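Local coordinates for glucuronoarabinoxylan endo-1,4-beta-xylanase (Clostridium papyrosolvens, PDB 4FMV), which probably cleaves internal beta-1,4 linkages of xylan as a family 30 glycoside hydrolase, the present chain being the (beta/alpha)8-barrel-containing part of a longer protein, at residues A[120-125]-A[168-173]; A[83-88]-A[136-141]. All coordinates share one frame; numbering follows the deposited sequence.

Interaction 1. Residues A[120-125]-A[168-173]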
# COMPACT_ATOMS: atom_id res chain seq x y z
N TYR A 120 -4.43 7.74 23.26
CA TYR A 120 -4.01 8.69 22.23
C TYR A 120 -4.43 8.20 20.86
O TYR A 120 -5.07 8.92 20.09
CB TYR A 120 -2.50 8.83 22.31
CG TYR A 120 -1.81 9.62 21.22
CD1 TYR A 120 -1.90 11.01 21.17
CD2 TYR A 120 -1.02 8.98 20.26
CE1 TYR A 120 -1.24 11.74 20.19
CE2 TYR A 120 -0.36 9.71 19.27
CZ TYR A 120 -0.47 11.07 19.25
OH TYR A 120 0.19 11.80 18.29
N LEU A 121 -4.06 6.96 20.53
CA LEU A 121 -4.49 6.38 19.26
C LEU A 121 -6.02 6.40 19.15
O LEU A 121 -6.57 6.72 18.09
CB LEU A 121 -3.95 4.95 19.12
CG LEU A 121 -2.43 4.88 18.95
CD1 LEU A 121 -1.99 3.45 18.70
CD2 LEU A 121 -1.98 5.79 17.80
N ASN A 122 -6.71 6.05 20.23
CA ASN A 122 -8.17 6.10 20.21
C ASN A 122 -8.69 7.52 19.98
O ASN A 122 -9.74 7.71 19.40
CB ASN A 122 -8.76 5.53 21.50
CG ASN A 122 -9.03 4.05 21.40
OD1 ASN A 122 -9.21 3.51 20.31
ND2 ASN A 122 -9.08 3.37 22.54
N ALA A 123 -7.96 8.52 20.45
CA ALA A 123 -8.45 9.89 20.29
C ALA A 123 -8.36 10.35 18.83
O ALA A 123 -9.18 11.14 18.36
CB ALA A 123 -7.69 10.85 21.24
N TYR A 124 -7.35 9.85 18.12
CA TYR A 124 -7.21 10.11 16.69
C TYR A 124 -8.34 9.46 15.92
O TYR A 124 -8.99 10.10 15.09
CB TYR A 124 -5.87 9.59 16.17
CG TYR A 124 -5.45 10.23 14.86
CD1 TYR A 124 -4.85 11.49 14.84
CD2 TYR A 124 -5.64 9.58 13.65
CE1 TYR A 124 -4.45 12.08 13.65
CE2 TYR A 124 -5.26 10.17 12.44
CZ TYR A 124 -4.65 11.42 12.45
OH TYR A 124 -4.26 12.03 11.26
N VAL A 125 -8.60 8.20 16.19
CA VAL A 125 -9.75 7.52 15.61
C VAL A 125 -11.06 8.29 15.87
O VAL A 125 -11.88 8.45 14.97
CB VAL A 125 -9.86 6.11 16.18
CG1 VAL A 125 -11.08 5.37 15.60
CG2 VAL A 125 -8.56 5.34 15.90
N SER A 168 -7.87 -2.68 23.00
CA SER A 168 -8.76 -1.62 23.48
C SER A 168 -8.93 -0.54 22.40
O SER A 168 -9.63 0.46 22.60
CB SER A 168 -8.20 -1.01 24.77
OG SER A 168 -7.03 -0.26 24.49
N ILE A 169 -8.27 -0.74 21.26
CA ILE A 169 -8.33 0.24 20.19
C ILE A 169 -9.62 0.09 19.37
O ILE A 169 -9.98 -1.00 18.95
CB ILE A 169 -7.05 0.25 19.31
CG1 ILE A 169 -5.86 0.72 20.16
CG2 ILE A 169 -7.25 1.18 18.09
CD1 ILE A 169 -4.51 0.43 19.55
N ASN A 170 -10.26 1.21 19.11
CA ASN A 170 -11.63 1.32 18.59
C ASN A 170 -11.65 1.22 17.06
O ASN A 170 -12.42 1.90 16.41
CB ASN A 170 -12.39 2.53 19.12
CG ASN A 170 -12.73 2.39 20.59
OD1 ASN A 170 -13.11 1.30 21.05
ND2 ASN A 170 -12.56 3.47 21.34
N CYS A 171 -10.59 0.65 16.50
CA CYS A 171 -10.46 0.58 15.06
C CYS A 171 -9.69 -0.71 14.70
O CYS A 171 -9.20 -1.41 15.60
CB CYS A 171 -9.67 1.84 14.65
SG CYS A 171 -9.30 2.10 12.97
N ARG A 172 -9.53 -1.01 13.41
CA ARG A 172 -8.63 -2.11 13.06
C ARG A 172 -7.20 -1.69 13.43
O ARG A 172 -6.84 -0.51 13.32
CB ARG A 172 -8.68 -2.45 11.56
CG ARG A 172 -10.02 -3.04 11.03
CD ARG A 172 -9.84 -3.40 9.54
NE ARG A 172 -11.08 -3.84 8.89
CZ ARG A 172 -12.05 -3.01 8.55
NH1 ARG A 172 -11.93 -1.71 8.83
NH2 ARG A 172 -13.15 -3.47 7.94
N VAL A 173 -6.40 -2.65 13.87
CA VAL A 173 -5.02 -2.38 14.25
C VAL A 173 -4.04 -2.89 13.19
O VAL A 173 -4.12 -4.05 12.75
CB VAL A 173 -4.69 -3.03 15.62
CG1 VAL A 173 -3.17 -2.94 15.92
CG2 VAL A 173 -5.51 -2.37 16.73
O HOH W 1 -11.92 5.89 19.58
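The carboxamide of Asn122 meets the turn at Ser168–Asn170 edge-on and serves it with both of its polar atoms. OD1 accepts the backbone N-H of Asn170 in the carbonyl plane, on a lone pair, with Asn170 N to Asn122 OD1 at 2.8 Å. ND2 gives an almost straight bond to the carbonyl of Ser168 (Asn122 ND2 to Ser168 O, 3.0 Å; 178° at the hydrogen). Ser168 O sits within the amide plane of Asn122, yet ND2 approaches it from above the Ser168 carbonyl plane. This double grip goes with a chi1 of -91°, swung off the usual staggered position. The Asn170 side chain crosses that of Asn122 at about a right angle, its amide plane only 16° from the other; a water joins Asn170 ND2 to Asn122 O. In the (beta/alpha)8 barrel this is a helix of the outer layer, 114-130, tied to the loop leading into strand 172-178, and it illustrates how one asparagine can pin a turn to a neighbouring helix. Inward of the polar pair the contact becomes apolar. The two methyls of Val125 straddle Cys171 CB, with CG1 and CG2 each 3.9 Å from it. Leu121 CD1 meets Ile169 CD1 at their tips, 4.0 Å apart. Leu121, Val125 and Ile169 all also touch Ile138 of strand 137-139.

Interaction 2. Residues A[83-88]-A[136-141]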
# COMPACT_ATOMS: atom_id res chain seq x y z
N VAL A 83 -9.00 4.96 4.40
CA VAL A 83 -7.98 5.82 5.01
C VAL A 83 -7.40 5.13 6.22
O VAL A 83 -8.16 4.62 7.06
CB VAL A 83 -8.58 7.19 5.50
CG1 VAL A 83 -7.49 8.08 6.04
CG2 VAL A 83 -9.34 7.88 4.38
N PHE A 84 -6.08 5.10 6.33
CA PHE A 84 -5.45 4.61 7.56
C PHE A 84 -4.39 5.60 8.02
O PHE A 84 -4.06 6.53 7.29
CB PHE A 84 -4.90 3.19 7.42
CG PHE A 84 -3.62 3.08 6.60
CD1 PHE A 84 -3.66 3.13 5.21
CD2 PHE A 84 -2.40 2.85 7.22
CE1 PHE A 84 -2.50 2.98 4.46
CE2 PHE A 84 -1.23 2.68 6.48
CZ PHE A 84 -1.28 2.76 5.09
N ALA A 85 -3.90 5.41 9.25
CA ALA A 85 -2.98 6.36 9.87
C ALA A 85 -1.82 5.65 10.56
O ALA A 85 -2.04 4.62 11.22
CB ALA A 85 -3.73 7.24 10.89
N SER A 86 -0.60 6.18 10.41
CA SER A 86 0.57 5.65 11.15
C SER A 86 1.22 6.79 11.94
O SER A 86 1.35 7.92 11.41
CB SER A 86 1.62 5.16 10.13
OG SER A 86 1.10 4.20 9.22
N PRO A 87 1.59 6.54 13.21
CA PRO A 87 2.48 7.35 14.05
C PRO A 87 3.99 7.09 13.83
O PRO A 87 4.39 5.91 13.79
CB PRO A 87 2.05 6.95 15.46
CG PRO A 87 1.66 5.41 15.30
CD PRO A 87 1.39 5.20 13.79
N TRP A 88 4.81 8.14 13.73
CA TRP A 88 6.26 8.03 13.92
C TRP A 88 6.73 8.14 15.36
O TRP A 88 7.76 7.58 15.72
CB TRP A 88 7.02 9.07 13.08
CG TRP A 88 7.21 8.76 11.63
CD1 TRP A 88 8.40 8.71 10.94
CD2 TRP A 88 6.17 8.55 10.66
NE1 TRP A 88 8.15 8.47 9.60
CE2 TRP A 88 6.80 8.36 9.41
CE3 TRP A 88 4.78 8.49 10.73
CZ2 TRP A 88 6.07 8.10 8.24
CZ3 TRP A 88 4.06 8.24 9.58
CH2 TRP A 88 4.72 8.06 8.34
N TYR A 136 -10.06 3.27 8.45
CA TYR A 136 -10.05 1.84 8.18
C TYR A 136 -9.19 1.09 9.19
O TYR A 136 -9.57 0.03 9.66
CB TYR A 136 -9.56 1.54 6.74
CG TYR A 136 -9.81 0.11 6.32
CD1 TYR A 136 -11.01 -0.25 5.74
CD2 TYR A 136 -8.86 -0.88 6.55
CE1 TYR A 136 -11.26 -1.56 5.37
CE2 TYR A 136 -9.10 -2.19 6.19
CZ TYR A 136 -10.30 -2.52 5.60
OH TYR A 136 -10.55 -3.81 5.25
N ALA A 137 -8.01 1.63 9.49
CA ALA A 137 -7.08 1.00 10.43
C ALA A 137 -6.13 2.05 10.99
O ALA A 137 -5.95 3.13 10.40
CB ALA A 137 -6.26 -0.11 9.72
N ILE A 138 -5.52 1.74 12.13
CA ILE A 138 -4.52 2.61 12.72
C ILE A 138 -3.32 1.78 13.15
O ILE A 138 -3.50 0.68 13.68
CB ILE A 138 -5.12 3.42 13.90
CG1 ILE A 138 -4.17 4.58 14.29
CG2 ILE A 138 -5.47 2.49 15.09
CD1 ILE A 138 -4.87 5.69 15.11
N SER A 139 -2.11 2.30 12.89
CA SER A 139 -0.86 1.57 13.08
C SER A 139 -0.24 1.91 14.42
O SER A 139 -0.33 3.05 14.87
CB SER A 139 0.11 1.87 11.92
OG SER A 139 1.35 1.17 12.03
N VAL A 140 0.38 0.92 15.06
CA VAL A 140 1.04 1.11 16.35
C VAL A 140 2.29 1.98 16.17
O VAL A 140 2.53 2.91 16.93
CB VAL A 140 1.42 -0.25 17.02
CG1 VAL A 140 2.19 -0.04 18.34
CG2 VAL A 140 0.18 -1.12 17.24
N GLN A 141 3.14 1.62 15.21
CA GLN A 141 4.34 2.41 14.98
C GLN A 141 4.84 2.29 13.53
O GLN A 141 4.93 1.18 12.99
CB GLN A 141 5.46 1.89 15.94
CG GLN A 141 6.87 2.52 15.70
CD GLN A 141 6.95 4.00 16.08
OE1 GLN A 141 6.55 4.38 17.18
NE2 GLN A 141 7.51 4.84 15.18
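Val83 and Tyr136 begin a ladder of backbone bonds between two parallel strands whose short axes run 14° apart. Tyr136 N to Val83 O measures 2.7 Å, and Ser139 N to Ala85 O is 2.9 Å; between them Ala85 N reaches Ala137 O over a longer 3.3 Å. This is the parallel strand pairing of a (beta/alpha)8 barrel wall. Side chains pair on its two faces: Ala85 CB meets Ile138 CG1 on one, Phe84 CB meets Ala137 CB on the other. Beyond the strands, Pro87 lies against the backbone of Ser139 and Val140, and the Gln141 side chain reaches across to Trp88, the residue after Pro87. Gln141 sends CG opposite its backbone N (chi1 173°) and then bends at chi2, which turns the amide back so that NE2 gives a nearly straight bond to Trp88 O, at 2.8 Å. Trp88 O lies in the amide plane of Gln141, but NE2 stands well above the carbonyl plane of Trp88. Further out, Tyr124 of helix 114-130 backs Ala85, and Trp229 meets the Phe84 ring edge-to-face. Trp153 NE1 bonds to Gln141 OE1, so both ends of that amide are engaged and its rotation should be fixed. Ser86 OG and Ser139 OG both bond to Glu177 OE2, and Ser86 OG also to Arg47 NE, so one carboxylate oxygen from strand 172-178 bridges the serines of strands 82-86 and 137-139 and should hold their hydroxyls in place.

Overall arrangement
From the N terminus the chain enters strand 82-86, passes through helix 114-130 and returns in strand 137-139 alongside the first, so interaction 2 closes a beta-alpha-beta unit of the barrel. Interaction 1 opens on that helix, within the loop of interaction 2, and closes only at the start of strand 172-178, beyond it; the two loops therefore cross. Their centres are 9 Å apart and they meet directly: Arg172 O lies 2.9 Å from Ile138 N, continuing the strand pairing, while Cys171 SG packs on Ala137 CA. Together they tie three successive barrel strands to one helix of the outer layer.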